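Local coordinates for protein plantazolicin methyltransferase BamL (Bacillus amyloliquefaciens subsp. plantarum, PDB 5DM0) that probably methylates the amino group of desmethylplantazolicin, as an S-adenosylmethionine-dependent N-methyltransferase acting in the maturation of the antibiotic plantazolicin, at residues D36-S41 with T175-E180; E117-Y122 with N147-L152; Q127-I132 with Q156-I161; V162-N167 with D187-S192. One frame throughout, in Å; residues are numbered along the deposited sequence.

Interaction 1 (D36-S41 with T175-E180). With 5D8 (ethyl 2-(2-{2-[(1S)-1-amino-4-carbamimidamidobutyl]-1,3-thiazol-4-yl}-5-methyl-1,3-oxazol-4-yl)-1,3-thiazole-4-carboxylate), chain E.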
# COMPACT_ATOMS: atom_id res chain seq x y z
N ASP A 36 -13.39 -5.63 1.92
CA ASP A 36 -12.13 -5.07 2.43
C ASP A 36 -12.08 -5.03 3.97
O ASP A 36 -11.10 -5.44 4.58
CB ASP A 36 -11.88 -3.67 1.84
CG ASP A 36 -11.68 -3.70 0.33
OD1 ASP A 36 -11.66 -4.81 -0.27
OD2 ASP A 36 -11.54 -2.62 -0.27
N GLU A 37 -13.16 -4.58 4.58
CA GLU A 37 -13.26 -4.52 6.03
C GLU A 37 -13.09 -5.89 6.68
O GLU A 37 -12.38 -6.04 7.67
CB GLU A 37 -14.59 -3.91 6.45
CG GLU A 37 -14.68 -2.42 6.18
CD GLU A 37 -13.84 -1.61 7.15
OE1 GLU A 37 -14.31 -1.39 8.29
OE2 GLU A 37 -12.72 -1.21 6.77
N ARG A 38 -13.74 -6.89 6.09
CA ARG A 38 -13.77 -8.23 6.66
C ARG A 38 -12.45 -8.97 6.46
O ARG A 38 -11.97 -9.62 7.38
CB ARG A 38 -14.93 -9.04 6.08
CG ARG A 38 -15.15 -10.39 6.75
CD ARG A 38 -16.18 -11.23 6.00
NE ARG A 38 -15.70 -11.71 4.71
CZ ARG A 38 -16.24 -11.39 3.54
NH1 ARG A 38 -17.30 -10.60 3.48
NH2 ARG A 38 -15.72 -11.88 2.41
N GLU A 39 -11.86 -8.85 5.27
CA GLU A 39 -10.72 -9.69 4.87
C GLU A 39 -9.34 -9.01 4.83
O GLU A 39 -8.32 -9.70 4.81
CB GLU A 39 -11.00 -10.35 3.51
CG GLU A 39 -12.27 -11.20 3.44
CD GLU A 39 -12.18 -12.49 4.25
OE1 GLU A 39 -11.06 -12.91 4.60
OE2 GLU A 39 -13.24 -13.08 4.54
N THR A 40 -9.31 -7.68 4.82
CA THR A 40 -8.03 -6.97 4.66
C THR A 40 -7.60 -6.16 5.90
O THR A 40 -6.51 -5.58 5.91
CB THR A 40 -8.00 -6.09 3.38
OG1 THR A 40 -8.73 -4.88 3.59
CG2 THR A 40 -8.61 -6.84 2.20
N SER A 41 -8.45 -6.13 6.93
CA SER A 41 -8.16 -5.39 8.16
C SER A 41 -7.00 -5.97 8.96
O SER A 41 -6.22 -5.22 9.54
CB SER A 41 -9.41 -5.32 9.06
OG SER A 41 -10.40 -4.48 8.50
N THR A 175 -11.79 -16.62 -0.26
CA THR A 175 -12.25 -15.73 0.82
C THR A 175 -13.58 -15.03 0.47
O THR A 175 -14.16 -14.35 1.32
CB THR A 175 -11.20 -14.65 1.16
OG1 THR A 175 -11.01 -13.80 0.02
CG2 THR A 175 -9.87 -15.27 1.57
N ALA A 176 -14.03 -15.18 -0.77
CA ALA A 176 -15.26 -14.55 -1.24
C ALA A 176 -16.48 -15.28 -0.69
O ALA A 176 -16.51 -16.52 -0.66
CB ALA A 176 -15.31 -14.50 -2.76
N GLN A 177 -17.49 -14.52 -0.27
CA GLN A 177 -18.65 -15.08 0.40
C GLN A 177 -19.96 -14.79 -0.32
O GLN A 177 -21.05 -15.02 0.24
CB GLN A 177 -18.71 -14.59 1.85
CG GLN A 177 -17.53 -15.04 2.69
CD GLN A 177 -17.69 -14.68 4.15
OE1 GLN A 177 -16.84 -15.02 4.97
NE2 GLN A 177 -18.78 -13.99 4.49
N SER A 178 -19.86 -14.31 -1.56
CA SER A 178 -21.03 -14.06 -2.40
C SER A 178 -20.61 -14.00 -3.87
O SER A 178 -19.43 -13.82 -4.18
CB SER A 178 -21.72 -12.75 -1.99
OG SER A 178 -20.97 -11.62 -2.37
N ARG A 179 -21.58 -14.15 -4.78
CA ARG A 179 -21.32 -14.02 -6.22
C ARG A 179 -20.75 -12.64 -6.56
O ARG A 179 -19.89 -12.52 -7.44
CB ARG A 179 -22.60 -14.26 -7.03
CG ARG A 179 -23.19 -15.66 -6.91
CD ARG A 179 -24.34 -15.83 -7.89
NE ARG A 179 -25.20 -16.96 -7.55
CZ ARG A 179 -26.27 -16.90 -6.75
NH1 ARG A 179 -26.63 -15.74 -6.21
NH2 ARG A 179 -26.97 -17.99 -6.51
N GLU A 180 -21.24 -11.62 -5.87
CA GLU A 180 -20.82 -10.23 -6.09
C GLU A 180 -19.36 -10.05 -5.69
O GLU A 180 -18.59 -9.39 -6.41
CB GLU A 180 -21.71 -9.26 -5.30
CG GLU A 180 -23.19 -9.31 -5.64
CD GLU A 180 -23.83 -10.67 -5.39
OE1 GLU A 180 -23.74 -11.19 -4.25
OE2 GLU A 180 -24.42 -11.23 -6.34
C1 5D8 E . -8.76 -7.72 -2.25
C2 5D8 E . -7.86 -7.12 -1.37
C3 5D8 E . -6.35 -9.44 0.77
C4 5D8 E . -8.65 -5.15 -2.07
C5 5D8 E . -5.52 -8.26 1.07
C6 5D8 E . -7.01 -7.88 -0.44
C8 5D8 E . -6.27 -10.72 1.48
C11 5D8 E . -6.75 -12.88 2.55
C12 5D8 E . -5.57 -12.24 2.95
O14 5D8 E . -4.72 -14.02 4.20
C13 5D8 E . -4.66 -12.82 3.95
O15 5D8 E . -3.75 -11.94 4.67
N2 5D8 E . -5.33 -11.02 2.38
S1 5D8 E . -7.54 -11.87 1.40
N1 5D8 E . -7.31 -9.16 -0.11
O9 5D8 E . -5.98 -7.27 0.25
C7 5D8 E . -4.33 -7.96 1.95
S5 5D8 E . -9.53 -6.35 -2.98
N3 5D8 E . -7.80 -5.76 -1.22
CA 5D8 E . -8.92 -3.71 -2.28
N 5D8 E . -8.14 -2.93 -1.32
CB 5D8 E . -8.60 -3.26 -3.71
CG 5D8 E . -7.25 -3.73 -4.23
CD 5D8 E . -6.80 -2.78 -5.34
NE 5D8 E . -5.62 -3.37 -5.98
CZ 5D8 E . -5.60 -4.16 -6.99
NH1 5D8 E . -4.49 -4.59 -7.43
NH2 5D8 E . -6.68 -4.54 -7.55
C9 5D8 E . -2.85 -12.46 5.65
C10 5D8 E . -3.05 -11.72 6.96
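R38, at the C-terminal end of helix 26-39, meets Q177 and T175 in the loop that leads into helix 179-191. This is a surface contact between helix end and loop, beside the pocket that holds the substrate analogue 5D8 in a class I (Rossmann-like) methyltransferase fold. The R38 guanidinium does most of the work. CG is anti to the backbone N (chi1 -172°) and the chain bends at chi3, which brings the flat group round to the loop. The Q177 amide stacks on one of its faces, the two planes only 9° apart and Q177 CD offset toward the rim. The nearest pair there is R38 NE to Q177 OE1 at 3.5 Å, a stacking distance. In the loop, R38 NH2 donates to T175 O at 3.1 Å, with an N-H...O angle of 137°, so the bond is bent. R38 NH2 also forms a salt bridge with E181 of helix 179-191. E39 passes alongside T175 in the opposite direction, with OE1 3.9 Å from T175 CB. T175 OG1 itself bonds to G172 O and Y35 OH. On the ligand side, T40 CG2 touches 5D8 C6 at 3.3 Å. D36 OD1 is held by Y184. The guanidinium is also fixed from its own helix: R38 NE bonds E39 OE2 at 2.8 Å in a salt bridge, almost straight, meeting the carboxylate on its anti side.

Interaction 2 (E117-Y122 with N147-L152)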
# COMPACT_ATOMS: atom_id res chain seq x y z
N GLU A 117 -2.86 11.31 -8.23
CA GLU A 117 -2.13 11.96 -9.33
C GLU A 117 -1.92 13.44 -9.04
O GLU A 117 -0.91 14.01 -9.45
CB GLU A 117 -2.91 11.86 -10.65
CG GLU A 117 -2.76 10.58 -11.46
CD GLU A 117 -3.55 10.64 -12.77
OE1 GLU A 117 -3.89 11.75 -13.24
OE2 GLU A 117 -3.84 9.57 -13.35
N ASN A 118 -2.89 14.05 -8.36
CA ASN A 118 -2.90 15.49 -8.09
C ASN A 118 -2.24 15.90 -6.77
O ASN A 118 -2.41 17.04 -6.33
CB ASN A 118 -4.34 16.03 -8.08
CG ASN A 118 -5.09 15.70 -9.34
OD1 ASN A 118 -4.53 15.69 -10.43
ND2 ASN A 118 -6.38 15.41 -9.20
N ILE A 119 -1.49 14.99 -6.14
CA ILE A 119 -0.94 15.25 -4.81
C ILE A 119 -0.19 16.59 -4.68
O ILE A 119 -0.27 17.26 -3.64
CB ILE A 119 -0.06 14.06 -4.33
CG1 ILE A 119 0.41 14.21 -2.87
CG2 ILE A 119 1.13 13.85 -5.25
CD1 ILE A 119 -0.72 14.19 -1.86
N MET A 120 0.54 16.99 -5.73
CA MET A 120 1.36 18.21 -5.66
C MET A 120 0.55 19.49 -5.54
O MET A 120 1.07 20.52 -5.12
CB MET A 120 2.34 18.31 -6.82
CG MET A 120 3.26 17.11 -6.94
SD MET A 120 4.31 16.90 -5.50
CE MET A 120 3.16 16.49 -4.20
N GLN A 121 -0.71 19.40 -5.92
CA GLN A 121 -1.62 20.54 -5.78
C GLN A 121 -1.95 20.81 -4.31
O GLN A 121 -2.43 21.90 -3.97
CB GLN A 121 -2.88 20.34 -6.62
CG GLN A 121 -2.62 20.22 -8.11
CD GLN A 121 -3.81 19.70 -8.89
OE1 GLN A 121 -4.84 19.34 -8.31
NE2 GLN A 121 -3.68 19.64 -10.22
N TYR A 122 -1.65 19.84 -3.44
CA TYR A 122 -2.03 19.92 -2.02
C TYR A 122 -0.88 19.81 -1.03
O TYR A 122 -0.96 20.32 0.09
CB TYR A 122 -3.09 18.85 -1.69
CG TYR A 122 -4.32 18.96 -2.54
CD1 TYR A 122 -4.48 18.17 -3.68
CD2 TYR A 122 -5.33 19.87 -2.21
CE1 TYR A 122 -5.62 18.28 -4.46
CE2 TYR A 122 -6.47 19.98 -2.99
CZ TYR A 122 -6.61 19.19 -4.11
OH TYR A 122 -7.74 19.32 -4.87
N ASN A 147 6.36 8.18 -10.18
CA ASN A 147 7.34 9.22 -10.53
C ASN A 147 7.06 10.50 -9.75
O ASN A 147 7.97 11.11 -9.20
CB ASN A 147 7.34 9.50 -12.05
CG ASN A 147 7.99 8.38 -12.86
OD1 ASN A 147 8.85 7.65 -12.37
ND2 ASN A 147 7.57 8.25 -14.11
N THR A 148 5.79 10.89 -9.68
CA THR A 148 5.40 12.07 -8.91
C THR A 148 5.77 11.92 -7.44
O THR A 148 6.37 12.82 -6.86
CB THR A 148 3.91 12.36 -9.06
OG1 THR A 148 3.63 12.66 -10.44
CG2 THR A 148 3.50 13.55 -8.20
N LEU A 149 5.43 10.78 -6.85
CA LEU A 149 5.68 10.56 -5.43
C LEU A 149 7.17 10.52 -5.09
O LEU A 149 7.57 10.95 -4.00
CB LEU A 149 4.95 9.30 -4.93
CG LEU A 149 3.41 9.38 -4.99
CD1 LEU A 149 2.79 8.03 -4.67
CD2 LEU A 149 2.86 10.45 -4.05
N ILE A 150 8.00 10.05 -6.02
CA ILE A 150 9.45 10.03 -5.81
C ILE A 150 9.98 11.45 -5.60
O ILE A 150 10.88 11.67 -4.78
CB ILE A 150 10.18 9.29 -6.95
CG1 ILE A 150 9.91 7.78 -6.86
CG2 ILE A 150 11.70 9.54 -6.90
CD1 ILE A 150 10.36 7.00 -8.08
N HIS A 151 9.38 12.41 -6.30
CA HIS A 151 9.74 13.83 -6.15
C HIS A 151 9.33 14.43 -4.80
O HIS A 151 9.85 15.47 -4.40
CB HIS A 151 9.18 14.67 -7.30
CG HIS A 151 9.91 14.51 -8.58
ND1 HIS A 151 11.18 15.02 -8.79
CD2 HIS A 151 9.57 13.89 -9.74
CE1 HIS A 151 11.58 14.72 -10.01
NE2 HIS A 151 10.62 14.04 -10.61
N LEU A 152 8.40 13.77 -4.10
CA LEU A 152 7.96 14.19 -2.78
C LEU A 152 8.72 13.53 -1.64
O LEU A 152 8.49 13.86 -0.49
CB LEU A 152 6.47 13.89 -2.59
CG LEU A 152 5.44 15.02 -2.54
CD1 LEU A 152 4.19 14.48 -1.87
CD2 LEU A 152 5.95 16.26 -1.82
O HOH W 1 1.00 12.23 -10.76
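I119 packs against T148, L149 and L152 in a mostly apolar contact between the loop that follows strand 110-113 and the C-terminal part of helix 142-151. No direct hydrogen bond crosses it. I119 is the centre. With its CG1 anti to the backbone N (chi1 -174°), CG2 faces T148 and L149. CG2 meets T148 CG2 at 3.8 Å and L149 CD2 at 4.0 Å, while CG1 reaches L152 CD1 at 3.9 Å. I119 and T148 run antiparallel past one another. L149 lies at about a right angle to I119. In the Rossmann-like methyltransferase fold, helix 142-151 is the connection between parallel strands 127-133 and 157-164. The contact lies at one side of that helix, and I119 and L152 both also touch L67 of strand 65-69. L149 turns further in, to I69, I130 and I132. N115 and A116, which bind S-adenosyl-L-homocysteine, come just before E117 in the chain, and N115 OD1 accepts from E117 N. M120 is on the more open side. Its CG touches T148 CG2 at 3.8 Å, and its bent chain (chi2 -62°, chi3 66°) carries the sulfur toward L152, where the fit of the methyl end is doubtful. A water links backbone to side chain: it donates to E117 O at 2.9 Å and lies 2.7 Å from T148 OG1. T148 OG1 also bonds A144 O, one turn earlier in the helix.

Interaction 3 (Q127-I132 with Q156-I161)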
# COMPACT_ATOMS: atom_id res chain seq x y z
N GLN A 127 8.11 14.09 2.25
CA GLN A 127 7.56 13.10 3.16
C GLN A 127 8.57 12.02 3.47
O GLN A 127 9.32 11.59 2.58
CB GLN A 127 6.31 12.43 2.55
CG GLN A 127 5.19 13.40 2.16
CD GLN A 127 4.62 14.12 3.36
OE1 GLN A 127 4.79 15.34 3.51
NE2 GLN A 127 3.96 13.39 4.24
N ASP A 128 8.59 11.58 4.72
CA ASP A 128 9.52 10.53 5.16
C ASP A 128 9.04 9.16 4.73
O ASP A 128 9.84 8.31 4.35
CB ASP A 128 9.71 10.56 6.69
CG ASP A 128 10.70 11.63 7.15
OD1 ASP A 128 11.42 12.20 6.30
OD2 ASP A 128 10.76 11.87 8.37
N ILE A 129 7.73 8.93 4.81
CA ILE A 129 7.13 7.67 4.38
C ILE A 129 5.90 7.94 3.52
O ILE A 129 5.03 8.73 3.89
CB ILE A 129 6.75 6.76 5.57
CG1 ILE A 129 8.00 6.36 6.37
CG2 ILE A 129 6.00 5.51 5.09
CD1 ILE A 129 7.71 5.66 7.67
N ILE A 130 5.87 7.30 2.36
CA ILE A 130 4.69 7.32 1.52
C ILE A 130 4.20 5.88 1.40
O ILE A 130 4.92 5.01 0.91
CB ILE A 130 4.99 7.94 0.14
CG1 ILE A 130 5.55 9.36 0.31
CG2 ILE A 130 3.70 7.97 -0.69
CD1 ILE A 130 6.07 9.98 -0.97
N PHE A 131 2.97 5.66 1.86
CA PHE A 131 2.38 4.33 1.99
C PHE A 131 1.29 4.15 0.93
O PHE A 131 0.37 4.96 0.83
CB PHE A 131 1.80 4.22 3.40
CG PHE A 131 1.36 2.83 3.81
CD1 PHE A 131 2.11 1.70 3.52
CD2 PHE A 131 0.21 2.69 4.59
CE1 PHE A 131 1.69 0.44 3.96
CE2 PHE A 131 -0.20 1.45 5.05
CZ PHE A 131 0.54 0.32 4.73
N ILE A 132 1.42 3.09 0.13
CA ILE A 132 0.43 2.81 -0.91
C ILE A 132 -0.05 1.39 -0.66
O ILE A 132 0.54 0.43 -1.18
CB ILE A 132 1.03 2.94 -2.35
CG1 ILE A 132 1.79 4.27 -2.52
CG2 ILE A 132 -0.07 2.82 -3.41
CD1 ILE A 132 2.41 4.45 -3.90
N GLN A 156 15.73 11.11 3.52
CA GLN A 156 15.75 9.80 4.15
C GLN A 156 14.33 9.27 4.22
O GLN A 156 13.56 9.65 5.10
CB GLN A 156 16.34 9.89 5.56
CG GLN A 156 17.83 10.16 5.58
CD GLN A 156 18.41 10.10 6.98
OE1 GLN A 156 17.75 10.48 7.95
NE2 GLN A 156 19.64 9.62 7.10
N SER A 157 13.96 8.41 3.28
CA SER A 157 12.55 8.12 3.08
C SER A 157 12.31 6.84 2.31
O SER A 157 13.24 6.27 1.71
CB SER A 157 11.91 9.28 2.31
OG SER A 157 12.56 9.43 1.06
N CYS A 158 11.06 6.41 2.29
CA CYS A 158 10.67 5.30 1.44
C CYS A 158 9.23 5.40 1.02
O CYS A 158 8.39 5.93 1.76
CB CYS A 158 10.92 3.94 2.14
SG CYS A 158 10.04 3.69 3.70
N ILE A 159 8.95 4.90 -0.18
CA ILE A 159 7.61 4.54 -0.59
C ILE A 159 7.48 3.04 -0.31
O ILE A 159 8.37 2.25 -0.70
CB ILE A 159 7.36 4.79 -2.10
CG1 ILE A 159 7.64 6.26 -2.45
CG2 ILE A 159 5.92 4.45 -2.46
CD1 ILE A 159 7.65 6.56 -3.94
N TYR A 160 6.41 2.64 0.37
CA TYR A 160 6.12 1.22 0.61
C TYR A 160 4.79 0.89 -0.04
O TYR A 160 3.76 1.49 0.28
CB TYR A 160 6.09 0.91 2.12
CG TYR A 160 5.84 -0.56 2.45
CD1 TYR A 160 6.36 -1.59 1.65
CD2 TYR A 160 5.10 -0.91 3.58
CE1 TYR A 160 6.13 -2.93 1.97
CE2 TYR A 160 4.88 -2.24 3.90
CZ TYR A 160 5.40 -3.25 3.10
OH TYR A 160 5.16 -4.56 3.43
N ILE A 161 4.84 -0.05 -0.99
CA ILE A 161 3.68 -0.46 -1.78
C ILE A 161 3.38 -1.91 -1.45
O ILE A 161 4.26 -2.76 -1.56
CB ILE A 161 3.96 -0.37 -3.30
CG1 ILE A 161 4.36 1.06 -3.70
CG2 ILE A 161 2.75 -0.89 -4.11
CD1 ILE A 161 4.86 1.21 -5.12
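F131 and Y160 stand next to each other on one face of two adjacent parallel strands, their side chains leaving in the same direction. Both have CG anti to the backbone N, which sends the rings off together. F131 CE1 comes within 3.7 Å of Y160 CD2, an oblique meeting. Each ring has a further aromatic partner: F51 meets F131 edge-to-face, and W264 stacks on Y160. I129 and C158 share this face. I130, I159, I132 and I161 fill the other. There I132 CD1 touches two residues of the next strand, I159 CG2 at 3.8 Å and I161 CG1 at 3.9 Å. I132 runs alongside I161 but slants across I159. Four backbone bonds join the strands. C158 N donates to D128 O, I130 N to C158 O, Y160 N to I130 O and I132 N to Y160 O. The last is 2.8 Å long and nearly straight at 172°. At the start of the first strand the D128 carboxylate bonds S154 OG and Y64 N and forms a salt bridge with R61. The strands run 7° from parallel, with their axes 4.7 Å apart. Such a pair, joined through helix 142-151, is a beta-alpha-beta crossover in the central sheet of the Rossmann-like methyltransferase fold.

Interaction 4 (V162-N167 with D187-S192). With 5D8 (ethyl 2-(2-{2-[(1S)-1-amino-4-carbamimidamidobutyl]-1,3-thiazol-4-yl}-5-methyl-1,3-oxazol-4-yl)-1,3-thiazole-4-carboxylate), chain E.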
# COMPACT_ATOMS: atom_id res chain seq x y z
N VAL A 162 2.14 -2.18 -1.03
CA VAL A 162 1.66 -3.55 -0.83
C VAL A 162 0.43 -3.73 -1.71
O VAL A 162 -0.50 -2.92 -1.65
CB VAL A 162 1.27 -3.83 0.64
CG1 VAL A 162 0.83 -5.29 0.81
CG2 VAL A 162 2.41 -3.51 1.58
N ASP A 163 0.40 -4.78 -2.54
CA ASP A 163 -0.75 -4.98 -3.42
C ASP A 163 -0.90 -6.44 -3.82
O ASP A 163 -0.02 -7.27 -3.58
CB ASP A 163 -0.64 -4.09 -4.67
CG ASP A 163 -2.00 -3.73 -5.26
OD1 ASP A 163 -3.01 -3.83 -4.54
OD2 ASP A 163 -2.06 -3.38 -6.47
N LEU A 164 -2.04 -6.76 -4.43
CA LEU A 164 -2.33 -8.11 -4.90
C LEU A 164 -1.37 -8.52 -6.00
O LEU A 164 -0.96 -7.70 -6.81
CB LEU A 164 -3.74 -8.14 -5.49
CG LEU A 164 -4.89 -7.70 -4.58
CD1 LEU A 164 -6.19 -7.80 -5.37
CD2 LEU A 164 -4.92 -8.56 -3.33
N ASP A 165 -1.02 -9.81 -6.03
CA ASP A 165 -0.37 -10.38 -7.21
C ASP A 165 -1.45 -11.03 -8.05
O ASP A 165 -2.26 -11.81 -7.54
CB ASP A 165 0.71 -11.42 -6.85
CG ASP A 165 1.48 -11.93 -8.08
OD1 ASP A 165 0.84 -12.44 -9.04
OD2 ASP A 165 2.73 -11.85 -8.10
N ARG A 166 -1.46 -10.71 -9.34
CA ARG A 166 -2.48 -11.19 -10.27
C ARG A 166 -2.69 -12.71 -10.22
O ARG A 166 -3.83 -13.19 -10.30
CB ARG A 166 -2.11 -10.75 -11.69
CG ARG A 166 -3.13 -11.14 -12.73
CD ARG A 166 -3.00 -10.31 -13.99
NE ARG A 166 -1.85 -10.69 -14.82
CZ ARG A 166 -0.83 -9.88 -15.12
NH1 ARG A 166 0.14 -10.32 -15.90
NH2 ARG A 166 -0.78 -8.63 -14.63
N ASN A 167 -1.61 -13.46 -10.09
CA ASN A 167 -1.70 -14.92 -10.11
C ASN A 167 -2.27 -15.57 -8.84
O ASN A 167 -2.41 -16.78 -8.79
CB ASN A 167 -0.35 -15.55 -10.47
CG ASN A 167 0.04 -15.31 -11.92
OD1 ASN A 167 -0.78 -15.42 -12.82
ND2 ASN A 167 1.33 -15.03 -12.15
N ASP A 187 -12.22 -8.92 -10.96
CA ASP A 187 -11.81 -7.63 -11.51
C ASP A 187 -10.55 -7.08 -10.85
O ASP A 187 -9.68 -6.53 -11.52
CB ASP A 187 -12.95 -6.61 -11.43
CG ASP A 187 -14.03 -6.85 -12.48
OD1 ASP A 187 -13.82 -7.70 -13.39
OD2 ASP A 187 -15.09 -6.19 -12.41
N GLN A 188 -10.45 -7.21 -9.53
CA GLN A 188 -9.29 -6.69 -8.79
C GLN A 188 -8.02 -7.43 -9.18
O GLN A 188 -6.99 -6.80 -9.44
CB GLN A 188 -9.50 -6.80 -7.29
CG GLN A 188 -10.69 -6.00 -6.75
CD GLN A 188 -10.70 -4.54 -7.20
OE1 GLN A 188 -11.71 -4.04 -7.71
NE2 GLN A 188 -9.57 -3.86 -7.04
N TYR A 189 -8.08 -8.76 -9.22
CA TYR A 189 -6.88 -9.52 -9.55
C TYR A 189 -6.47 -9.30 -11.00
O TYR A 189 -5.27 -9.21 -11.30
CB TYR A 189 -7.05 -11.00 -9.19
CG TYR A 189 -6.85 -11.27 -7.71
CD1 TYR A 189 -5.57 -11.53 -7.19
CD2 TYR A 189 -7.93 -11.26 -6.82
CE1 TYR A 189 -5.38 -11.77 -5.84
CE2 TYR A 189 -7.75 -11.49 -5.47
CZ TYR A 189 -6.48 -11.74 -4.99
OH TYR A 189 -6.28 -11.97 -3.66
N ARG A 190 -7.45 -9.17 -11.90
CA ARG A 190 -7.17 -8.94 -13.32
C ARG A 190 -6.36 -7.66 -13.50
O ARG A 190 -5.45 -7.61 -14.34
CB ARG A 190 -8.46 -8.88 -14.15
CG ARG A 190 -8.25 -8.86 -15.66
CD ARG A 190 -9.59 -9.03 -16.39
NE ARG A 190 -9.54 -9.06 -17.87
CZ ARG A 190 -8.47 -9.27 -18.64
NH1 ARG A 190 -7.27 -9.48 -18.12
NH2 ARG A 190 -8.60 -9.28 -19.96
N ALA A 191 -6.68 -6.64 -12.70
CA ALA A 191 -6.02 -5.34 -12.76
C ALA A 191 -4.65 -5.30 -12.08
O ALA A 191 -3.92 -4.33 -12.22
CB ALA A 191 -6.92 -4.27 -12.15
N SER A 192 -4.33 -6.35 -11.33
CA SER A 192 -3.08 -6.38 -10.56
C SER A 192 -1.87 -6.68 -11.43
O SER A 192 -1.99 -7.19 -12.56
CB SER A 192 -3.18 -7.40 -9.42
OG SER A 192 -4.36 -7.20 -8.68
C1 5D8 E . -8.76 -7.72 -2.25
C2 5D8 E . -7.86 -7.12 -1.37
C3 5D8 E . -6.35 -9.44 0.77
C4 5D8 E . -8.65 -5.15 -2.07
C5 5D8 E . -5.52 -8.26 1.07
C6 5D8 E . -7.01 -7.88 -0.44
C8 5D8 E . -6.27 -10.72 1.48
C11 5D8 E . -6.75 -12.88 2.55
C12 5D8 E . -5.57 -12.24 2.95
O14 5D8 E . -4.72 -14.02 4.20
C13 5D8 E . -4.66 -12.82 3.95
O15 5D8 E . -3.75 -11.94 4.67
N2 5D8 E . -5.33 -11.02 2.38
S1 5D8 E . -7.54 -11.87 1.40
N1 5D8 E . -7.31 -9.16 -0.11
O9 5D8 E . -5.98 -7.27 0.25
C7 5D8 E . -4.33 -7.96 1.95
S5 5D8 E . -9.53 -6.35 -2.98
N3 5D8 E . -7.80 -5.76 -1.22
CA 5D8 E . -8.92 -3.71 -2.28
N 5D8 E . -8.14 -2.93 -1.32
CB 5D8 E . -8.60 -3.26 -3.71
CG 5D8 E . -7.25 -3.73 -4.23
CD 5D8 E . -6.80 -2.78 -5.34
NE 5D8 E . -5.62 -3.37 -5.98
CZ 5D8 E . -5.60 -4.16 -6.99
NH1 5D8 E . -4.49 -4.59 -7.43
NH2 5D8 E . -6.68 -4.54 -7.55
C9 5D8 E . -2.85 -12.46 5.65
C10 5D8 E . -3.05 -11.72 6.96
O HOH W 2 -2.94 -11.23 -3.65
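L164 and Y189 form the tight part of this contact, between the end of strand 157-164 and the last turn of helix 179-191. L164 CD1 lies over the centre of the Y189 ring, 3.9 Å from its centroid and 6° off the normal, a CH-pi contact. The two side chains cross at about a right angle. D165 O comes to the ring edge, in plane, 3.3 Å from Y189 CD1. S192 packs beside them, its OG 3.4 Å from L164 CB. S192 OG also donates to Q188 O. These are the C-terminal ends of the parallel strands of the Rossmann-like methyltransferase sheet, where the side chain of the bound substrate analogue 5D8 threads between strand and helix. Its guanidinium meets D163 with two bonds, NE to OD1 and NH1 to OD2, the latter 2.9 Å and 166°. NH1 also donates to S192 OG at 2.9 Å, and NH2 to Q188 O. The carboxylate probably pairs likewise with the substrate itself. D163 OD2 is held in addition by G137 N. L164 CD2 touches the oxazole ring at 5D8 C6. The R166 side is more exposed and held by polar contacts rather than packing. R166 NH2 reaches S192 O at 2.8 Å, in both the guanidinium and the carbonyl plane. Its chain, bent at chi3 (75°), runs past the helix end, and CG lies 3.2 Å from Y189 O. R166 NH2 also forms a salt bridge with E197. R190 points away from the strand. D165 OD1 accepts from N167 N in an Asx turn, through its anti lone pair.

Overall arrangement
From the N terminus, helix 26-39 opens interaction 1, which closes only at 175-180. That long loop holds interactions 2 and 3 nested within it. These two cross: 117-122 comes first, then 127-132, then 147-152, then 156-161. They touch, with L152 O near Q127 N, and together tie helix 142-151 to the sheet. Interaction 4 opens at V162, directly after interaction 3 along strand 157-164, and closes at 187-192; I132 O lies close to V162 N. It crosses interaction 1, and both use helix 179-191. Interactions 1 and 4 have centres about 15 Å apart and both touch 5D8. Interaction 2 lies about 31 Å from interaction 1, centre to centre, across the chain's centre.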